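Local structure of PelD (Pseudomonas aeruginosa, 4EU0) at residues 75-88 and 104-117. The protein binds the second messenger cyclic di-GMP as a membrane-associated effector in pellicle formation, the present chain comprising its GAF and GGDEF-like domains. Numbering follows the deposited sequence.
Unlike the reference sequence in segment 104-117: Ala104 (reference Leu), Ala105 (reference Gln).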
ATOM      1  N   LEU A  75     -25.892  -8.493   6.180  1.00 36.21           N
ATOM      2  CA  LEU A  75     -24.826  -7.865   5.395  1.00 34.30           C
ATOM      3  C   LEU A  75     -23.536  -7.746   6.216  1.00 33.22           C
ATOM      4  O   LEU A  75     -22.442  -8.028   5.716  1.00 31.96           O
ATOM      5  CB  LEU A  75     -25.272  -6.493   4.865  1.00 34.02           C
ATOM      6  CG  LEU A  75     -24.549  -5.911   3.644  1.00 33.51           C
ATOM      7  CD1 LEU A  75     -24.769  -6.760   2.401  1.00 34.09           C
ATOM      8  CD2 LEU A  75     -24.996  -4.468   3.389  1.00 32.63           C
ATOM      9  N   VAL A  76     -23.683  -7.345   7.476  1.00 33.31           N
ATOM     10  CA  VAL A  76     -22.556  -7.225   8.402  1.00 33.00           C
ATOM     11  C   VAL A  76     -21.902  -8.589   8.639  1.00 33.20           C
ATOM     12  O   VAL A  76     -20.671  -8.704   8.651  1.00 32.49           O
ATOM     13  CB  VAL A  76     -23.004  -6.586   9.750  1.00 33.80           C
ATOM     14  CG1 VAL A  76     -21.893  -6.643  10.790  1.00 33.82           C
ATOM     15  CG2 VAL A  76     -23.467  -5.145   9.540  1.00 33.58           C
ATOM     16  N   ARG A  77     -22.728  -9.622   8.808  1.00 34.30           N
ATOM     17  CA  ARG A  77     -22.217 -10.969   9.064  1.00 34.98           C
ATOM     18  C   ARG A  77     -21.510 -11.583   7.859  1.00 33.94           C
ATOM     19  O   ARG A  77     -20.429 -12.156   8.005  1.00 33.67           O
ATOM     20  CB  ARG A  77     -23.313 -11.905   9.611  1.00 37.04           C
ATOM     21  CG  ARG A  77     -23.706 -11.651  11.071  1.00 39.26           C
ATOM     22  CD  ARG A  77     -22.504 -11.342  11.984  1.00 42.48           C
ATOM     23  NE  ARG A  77     -21.485 -12.395  11.982  1.00 43.62           N
ATOM     24  CZ  ARG A  77     -20.189 -12.195  12.225  1.00 43.84           C
ATOM     25  NH1 ARG A  77     -19.728 -10.980  12.495  1.00 41.96           N
ATOM     26  NH2 ARG A  77     -19.348 -13.218  12.199  1.00 45.42           N
ATOM     27  N   THR A  78     -22.106 -11.447   6.675  1.00 33.25           N
ATOM     28  CA  THR A  78     -21.498 -11.970   5.452  1.00 32.37           C
ATOM     29  C   THR A  78     -20.183 -11.254   5.154  1.00 30.45           C
ATOM     30  O   THR A  78     -19.221 -11.889   4.737  1.00 30.31           O
ATOM     31  CB  THR A  78     -22.420 -11.850   4.218  1.00 32.44           C
ATOM     32  OG1 THR A  78     -22.771 -10.477   4.013  1.00 32.70           O
ATOM     33  CG2 THR A  78     -23.682 -12.680   4.400  1.00 33.48           C
ATOM     34  N   CYS A  79     -20.159  -9.938   5.372  1.00 29.46           N
ATOM     35  CA  CYS A  79     -18.960  -9.117   5.163  1.00 28.18           C
ATOM     36  C   CYS A  79     -17.801  -9.618   6.016  1.00 28.49           C
ATOM     37  O   CYS A  79     -16.689  -9.811   5.523  1.00 27.48           O
ATOM     38  CB  CYS A  79     -19.248  -7.656   5.521  1.00 27.62           C
ATOM     39  SG  CYS A  79     -17.795  -6.565   5.532  1.00 26.63           S
ATOM     40  N   LEU A  80     -18.079  -9.819   7.298  1.00 29.79           N
ATOM     41  CA  LEU A  80     -17.049 -10.204   8.251  1.00 30.77           C
ATOM     42  C   LEU A  80     -16.621 -11.665   8.129  1.00 32.20           C
ATOM     43  O   LEU A  80     -15.486 -12.002   8.452  1.00 32.37           O
ATOM     44  CB  LEU A  80     -17.466  -9.850   9.685  1.00 31.54           C
ATOM     45  CG  LEU A  80     -17.629  -8.346   9.959  1.00 30.97           C
ATOM     46  CD1 LEU A  80     -18.032  -8.092  11.398  1.00 33.07           C
ATOM     47  CD2 LEU A  80     -16.365  -7.554   9.602  1.00 29.11           C
ATOM     48  N   GLU A  81     -17.523 -12.515   7.638  1.00 33.75           N
ATOM     49  CA  GLU A  81     -17.219 -13.928   7.407  1.00 35.67           C
ATOM     50  C   GLU A  81     -16.397 -14.142   6.138  1.00 34.91           C
ATOM     51  O   GLU A  81     -15.559 -15.045   6.079  1.00 35.61           O
ATOM     52  CB  GLU A  81     -18.502 -14.759   7.356  1.00 37.38           C
ATOM     53  CG  GLU A  81     -19.052 -15.134   8.729  1.00 40.40           C
ATOM     54  CD  GLU A  81     -20.337 -15.946   8.668  1.00 44.14           C
ATOM     55  OE1 GLU A  81     -21.070 -15.953   9.678  1.00 45.51           O
ATOM     56  OE2 GLU A  81     -20.619 -16.575   7.623  1.00 45.74           O
ATOM     57  N   ARG A  82     -16.637 -13.307   5.129  1.00 33.93           N
ATOM     58  CA  ARG A  82     -15.924 -13.396   3.858  1.00 33.24           C
ATOM     59  C   ARG A  82     -14.622 -12.604   3.882  1.00 31.25           C
ATOM     60  O   ARG A  82     -13.699 -12.895   3.119  1.00 30.87           O
ATOM     61  CB  ARG A  82     -16.801 -12.864   2.726  1.00 33.50           C
ATOM     62  CG  ARG A  82     -16.642 -13.586   1.398  1.00 36.03           C
ATOM     63  CD  ARG A  82     -17.623 -14.741   1.279  1.00 41.13           C
ATOM     64  NE  ARG A  82     -17.866 -15.097  -0.119  1.00 44.12           N
ATOM     65  CZ  ARG A  82     -18.804 -15.944  -0.536  1.00 45.90           C
ATOM     66  NH1 ARG A  82     -19.612 -16.544   0.331  1.00 48.28           N
ATOM     67  NH2 ARG A  82     -18.935 -16.190  -1.833  1.00 47.23           N
ATOM     68  N   GLY A  83     -14.565 -11.594   4.745  1.00 30.09           N
ATOM     69  CA  GLY A  83     -13.468 -10.629   4.752  1.00 28.01           C
ATOM     70  C   GLY A  83     -13.444  -9.810   3.472  1.00 26.69           C
ATOM     71  O   GLY A  83     -12.379  -9.410   3.001  1.00 24.97           O
ATOM     72  N   GLU A  84     -14.629  -9.572   2.909  1.00 26.70           N
ATOM     73  CA  GLU A  84     -14.771  -8.894   1.619  1.00 26.31           C
ATOM     74  C   GLU A  84     -15.937  -7.921   1.640  1.00 25.56           C
ATOM     75  O   GLU A  84     -16.874  -8.065   2.430  1.00 26.29           O
ATOM     76  CB  GLU A  84     -15.036  -9.907   0.497  1.00 27.56           C
ATOM     77  CG  GLU A  84     -13.857 -10.782   0.101  1.00 30.25           C
ATOM     78  CD  GLU A  84     -14.255 -11.888  -0.867  1.00 35.26           C
ATOM     79  OE1 GLU A  84     -15.437 -11.930  -1.285  1.00 37.76           O
ATOM     80  OE2 GLU A  84     -13.385 -12.722  -1.204  1.00 37.57           O
ATOM     81  N   LEU A  85     -15.865  -6.941   0.746  1.00 24.32           N
ATOM     82  CA  LEU A  85     -16.962  -6.028   0.487  1.00 24.27           C
ATOM     83  C   LEU A  85     -18.198  -6.808   0.042  1.00 25.49           C
ATOM     84  O   LEU A  85     -18.124  -7.679  -0.826  1.00 25.69           O
ATOM     85  CB  LEU A  85     -16.550  -5.042  -0.605  1.00 23.51           C
ATOM     86  CG  LEU A  85     -17.516  -3.933  -1.038  1.00 23.11           C
ATOM     87  CD1 LEU A  85     -16.695  -2.808  -1.600  1.00 20.87           C
ATOM     88  CD2 LEU A  85     -18.547  -4.397  -2.063  1.00 24.47           C
ATOM     89  N   VAL A  86     -19.329  -6.490   0.652  1.00 26.35           N
ATOM     90  CA  VAL A  86     -20.603  -7.085   0.254  1.00 28.09           C
ATOM     91  C   VAL A  86     -21.656  -5.986   0.114  1.00 28.89           C
ATOM     92  O   VAL A  86     -21.706  -5.053   0.918  1.00 27.99           O
ATOM     93  CB  VAL A  86     -21.080  -8.174   1.248  1.00 29.15           C
ATOM     94  CG1 VAL A  86     -20.122  -9.376   1.261  1.00 28.77           C
ATOM     95  CG2 VAL A  86     -21.234  -7.600   2.639  1.00 29.99           C
ATOM     96  N   SER A  87     -22.482  -6.091  -0.920  1.00 30.66           N
ATOM     97  CA  SER A  87     -23.568  -5.141  -1.115  1.00 32.54           C
ATOM     98  C   SER A  87     -24.906  -5.859  -1.218  1.00 35.04           C
ATOM     99  O   SER A  87     -24.955  -7.052  -1.513  1.00 35.38           O
ATOM    100  CB  SER A  87     -23.328  -4.291  -2.365  1.00 32.33           C
ATOM    101  OG  SER A  87     -23.223  -5.105  -3.519  1.00 32.47           O
ATOM    102  N   VAL A  88     -25.982  -5.123  -0.967  1.00 37.27           N
ATOM    103  CA  VAL A  88     -27.337  -5.624  -1.207  1.00 40.56           C
ATOM    104  C   VAL A  88     -27.801  -5.123  -2.576  1.00 42.29           C
ATOM    105  O   VAL A  88     -28.835  -4.462  -2.692  1.00 44.10           O
ATOM    106  CB  VAL A  88     -28.331  -5.168  -0.114  1.00 41.15           C
ATOM    107  CG1 VAL A  88     -29.512  -6.127  -0.031  1.00 42.46           C
ATOM    108  CG2 VAL A  88     -27.654  -5.094   1.225  1.00 40.82           C
ATOM    109  N   ALA A 104     -27.482  -0.278   5.313  1.00 32.75           N
ATOM    110  CA  ALA A 104     -27.841  -1.605   4.836  1.00 32.23           C
ATOM    111  C   ALA A 104     -27.697  -1.716   3.315  1.00 31.33           C
ATOM    112  O   ALA A 104     -28.366  -2.533   2.676  1.00 32.06           O
ATOM    113  CB  ALA A 104     -29.248  -1.954   5.283  1.00 33.77           C
ATOM    114  N   ALA A 105     -26.816  -0.890   2.748  1.00 29.88           N
ATOM    115  CA  ALA A 105     -26.528  -0.903   1.313  1.00 28.98           C
ATOM    116  C   ALA A 105     -25.224  -1.634   0.994  1.00 27.47           C
ATOM    117  O   ALA A 105     -25.195  -2.519   0.136  1.00 27.34           O
ATOM    118  CB  ALA A 105     -26.479   0.518   0.768  1.00 29.08           C
ATOM    119  N   VAL A 106     -24.145  -1.235   1.665  1.00 26.19           N
ATOM    120  CA  VAL A 106     -22.821  -1.829   1.457  1.00 24.91           C
ATOM    121  C   VAL A 106     -22.100  -1.960   2.793  1.00 24.17           C
ATOM    122  O   VAL A 106     -22.189  -1.074   3.653  1.00 24.58           O
ATOM    123  CB  VAL A 106     -21.926  -0.984   0.495  1.00 23.94           C
ATOM    124  CG1 VAL A 106     -20.589  -1.687   0.237  1.00 23.63           C
ATOM    125  CG2 VAL A 106     -22.609  -0.735  -0.823  1.00 25.58           C
ATOM    126  N   CYS A 107     -21.402  -3.081   2.962  1.00 23.18           N
ATOM    127  CA  CYS A 107     -20.446  -3.247   4.045  1.00 22.45           C
ATOM    128  C   CYS A 107     -19.043  -3.435   3.489  1.00 20.73           C
ATOM    129  O   CYS A 107     -18.826  -4.292   2.628  1.00 20.10           O
ATOM    130  CB  CYS A 107     -20.823  -4.445   4.905  1.00 23.24           C
ATOM    131  SG  CYS A 107     -22.131  -4.086   6.042  1.00 27.19           S
ATOM    132  N   VAL A 108     -18.098  -2.633   3.979  1.00 19.70           N
ATOM    133  CA  VAL A 108     -16.707  -2.721   3.520  1.00 18.58           C
ATOM    134  C   VAL A 108     -15.778  -2.994   4.710  1.00 18.94           C
ATOM    135  O   VAL A 108     -15.644  -2.149   5.598  1.00 19.35           O
ATOM    136  CB  VAL A 108     -16.226  -1.438   2.769  1.00 18.00           C
ATOM    137  CG1 VAL A 108     -14.937  -1.720   2.011  1.00 16.91           C
ATOM    138  CG2 VAL A 108     -17.290  -0.924   1.797  1.00 17.40           C
ATOM    139  N   PRO A 109     -15.135  -4.177   4.734  1.00 18.85           N
ATOM    140  CA  PRO A 109     -14.206  -4.425   5.825  1.00 19.24           C
ATOM    141  C   PRO A 109     -12.860  -3.780   5.513  1.00 18.33           C
ATOM    142  O   PRO A 109     -12.475  -3.687   4.341  1.00 17.51           O
ATOM    143  CB  PRO A 109     -14.081  -5.942   5.819  1.00 19.58           C
ATOM    144  CG  PRO A 109     -14.185  -6.296   4.365  1.00 19.34           C
ATOM    145  CD  PRO A 109     -15.128  -5.277   3.751  1.00 18.99           C
ATOM    146  N   LEU A 110     -12.167  -3.317   6.548  1.00 18.62           N
ATOM    147  CA  LEU A 110     -10.818  -2.795   6.394  1.00 18.23           C
ATOM    148  C   LEU A 110      -9.878  -3.912   6.827  1.00 18.17           C
ATOM    149  O   LEU A 110      -9.791  -4.253   8.015  1.00 19.64           O
ATOM    150  CB  LEU A 110     -10.618  -1.520   7.226  1.00 18.81           C
ATOM    151  CG  LEU A 110     -11.229  -0.185   6.795  1.00 18.77           C
ATOM    152  CD1 LEU A 110     -12.768  -0.156   6.808  1.00 19.46           C
ATOM    153  CD2 LEU A 110     -10.689   0.897   7.710  1.00 20.01           C
ATOM    154  N   VAL A 111      -9.221  -4.515   5.840  1.00 17.30           N
ATOM    155  CA  VAL A 111      -8.458  -5.743   6.041  1.00 17.36           C
ATOM    156  C   VAL A 111      -6.992  -5.495   5.702  1.00 17.02           C
ATOM    157  O   VAL A 111      -6.678  -5.052   4.593  1.00 16.34           O
ATOM    158  CB  VAL A 111      -8.995  -6.897   5.151  1.00 17.15           C
ATOM    159  CG1 VAL A 111      -8.349  -8.222   5.530  1.00 17.30           C
ATOM    160  CG2 VAL A 111     -10.514  -7.019   5.244  1.00 17.77           C
ATOM    161  N   ASP A 112      -6.105  -5.772   6.656  1.00 18.51           N
ATOM    162  CA  ASP A 112      -4.668  -5.628   6.411  1.00 18.26           C
ATOM    163  C   ASP A 112      -4.109  -6.736   5.504  1.00 18.10           C
ATOM    164  O   ASP A 112      -4.830  -7.665   5.127  1.00 17.79           O
ATOM    165  CB  ASP A 112      -3.869  -5.470   7.735  1.00 19.13           C
ATOM    166  CG  ASP A 112      -3.746  -6.766   8.543  1.00 21.84           C
ATOM    167  OD1 ASP A 112      -3.984  -7.880   8.023  1.00 21.47           O
ATOM    168  OD2 ASP A 112      -3.391  -6.669   9.742  1.00 26.72           O
ATOM    169  N   THR A 113      -2.833  -6.616   5.137  1.00 18.12           N
ATOM    170  CA  THR A 113      -2.202  -7.596   4.242  1.00 18.68           C
ATOM    171  C   THR A 113      -2.104  -9.017   4.830  1.00 20.21           C
ATOM    172  O   THR A 113      -1.823  -9.960   4.098  1.00 20.72           O
ATOM    173  CB  THR A 113      -0.792  -7.146   3.765  1.00 17.37           C
ATOM    174  OG1 THR A 113       0.056  -6.915   4.899  1.00 17.96           O
ATOM    175  CG2 THR A 113      -0.865  -5.876   2.895  1.00 17.47           C
ATOM    176  N   ASP A 114      -2.330  -9.176   6.136  1.00 21.44           N
ATOM    177  CA  ASP A 114      -2.315 -10.504   6.765  1.00 23.77           C
ATOM    178  C   ASP A 114      -3.705 -11.129   6.787  1.00 24.09           C
ATOM    179  O   ASP A 114      -3.873 -12.295   7.163  1.00 25.23           O
ATOM    180  CB  ASP A 114      -1.808 -10.426   8.206  1.00 25.13           C
ATOM    181  CG  ASP A 114      -0.354 -10.017   8.306  1.00 27.56           C
ATOM    182  OD1 ASP A 114       0.453 -10.362   7.418  1.00 29.28           O
ATOM    183  OD2 ASP A 114      -0.017  -9.357   9.306  1.00 30.17           O
ATOM    184  N   GLY A 115      -4.706 -10.343   6.412  1.00 23.14           N
ATOM    185  CA  GLY A 115      -6.083 -10.819   6.436  1.00 23.59           C
ATOM    186  C   GLY A 115      -6.822 -10.507   7.727  1.00 24.42           C
ATOM    187  O   GLY A 115      -7.907 -11.033   7.953  1.00 25.73           O
ATOM    188  N   ARG A 116      -6.244  -9.646   8.563  1.00 24.02           N
ATOM    189  CA  ARG A 116      -6.888  -9.224   9.812  1.00 25.13           C
ATOM    190  C   ARG A 116      -7.892  -8.109   9.530  1.00 23.91           C
ATOM    191  O   ARG A 116      -7.543  -7.091   8.934  1.00 21.81           O
ATOM    192  CB  ARG A 116      -5.839  -8.751  10.827  1.00 26.00           C
ATOM    193  CG  ARG A 116      -6.270  -8.836  12.300  1.00 30.34           C
ATOM    194  CD  ARG A 116      -5.048  -8.967  13.196  1.00 34.88           C
ATOM    195  NE  ARG A 116      -5.260  -8.484  14.564  1.00 38.27           N
ATOM    196  CZ  ARG A 116      -4.311  -8.430  15.492  1.00 40.11           C
ATOM    197  NH1 ARG A 116      -3.081  -8.846  15.211  1.00 42.53           N
ATOM    198  NH2 ARG A 116      -4.583  -7.968  16.707  1.00 41.39           N
ATOM    199  N   ILE A 117      -9.144  -8.321   9.931  1.00 24.16           N
ATOM    200  CA  ILE A 117     -10.185  -7.304   9.773  1.00 24.00           C
ATOM    201  C   ILE A 117     -10.080  -6.370  10.968  1.00 24.40           C
ATOM    202  O   ILE A 117     -10.406  -6.760  12.094  1.00 25.65           O
ATOM    203  CB  ILE A 117     -11.620  -7.918   9.771  1.00 24.99           C
ATOM    204  CG1 ILE A 117     -11.672  -9.295   9.082  1.00 26.64           C
ATOM    205  CG2 ILE A 117     -12.654  -6.921   9.249  1.00 24.89           C
ATOM    206  CD1 ILE A 117     -11.304  -9.355   7.643  1.00 27.91           C
TER
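Strand 86-87 pairs antiparallel with strand 106-111 at one edge of the five-stranded GAF-domain sheet, a compact example of a helix that a short loop, 83-85, joins to an edge strand and that packs on the sheet it leads into. Val86 and Cys107 form a hydrogen-bonded pair, Val86 N to Cys107 O at 3.0 Å and Cys107 N to Val86 O at 2.9 Å. Beyond the non-hydrogen-bonded pair Ser87-Val106, Val88 N donates to Ala105 O at 2.9 Å. Helix 75-82 runs 31° from the direction of strand 106-111, with 8.2 Å between axes; it ends at Arg82, and Gly83, with positive phi, starts the turn back along the sheet.

The side chain of Cys107 faces helix 75-82. With its sulfur anti to the carbonyl carbon (chi1 -79°), SG reaches Leu75 CG and Val76 CG2, while its CB lies 3.6 Å from Cys79 CB; Val86 CG2 closes on that CB from the neighbouring strand. The two cysteines thus pack as apolar neighbours, their sulfurs directed to different partners. Cys79 SG instead rests on the proline ring, 3.5 Å from Pro109 CD, and the same ring carbon meets the backbone of Glu84 and Leu85. Farther along, Leu80 CD2 touches Ile117 CG2, and Ile117 CD1 packs on Gly83 CA.

On the other face, Leu85 lies beside Val108 and crosses Val106, and Phe136 of helix 133-150 also touches Leu85 and Val106. Leu85 divides its branches between these valines: CD1 is 3.9 Å from Val108 CG2, and CD2 is 4.1 Å from Val106 CG1.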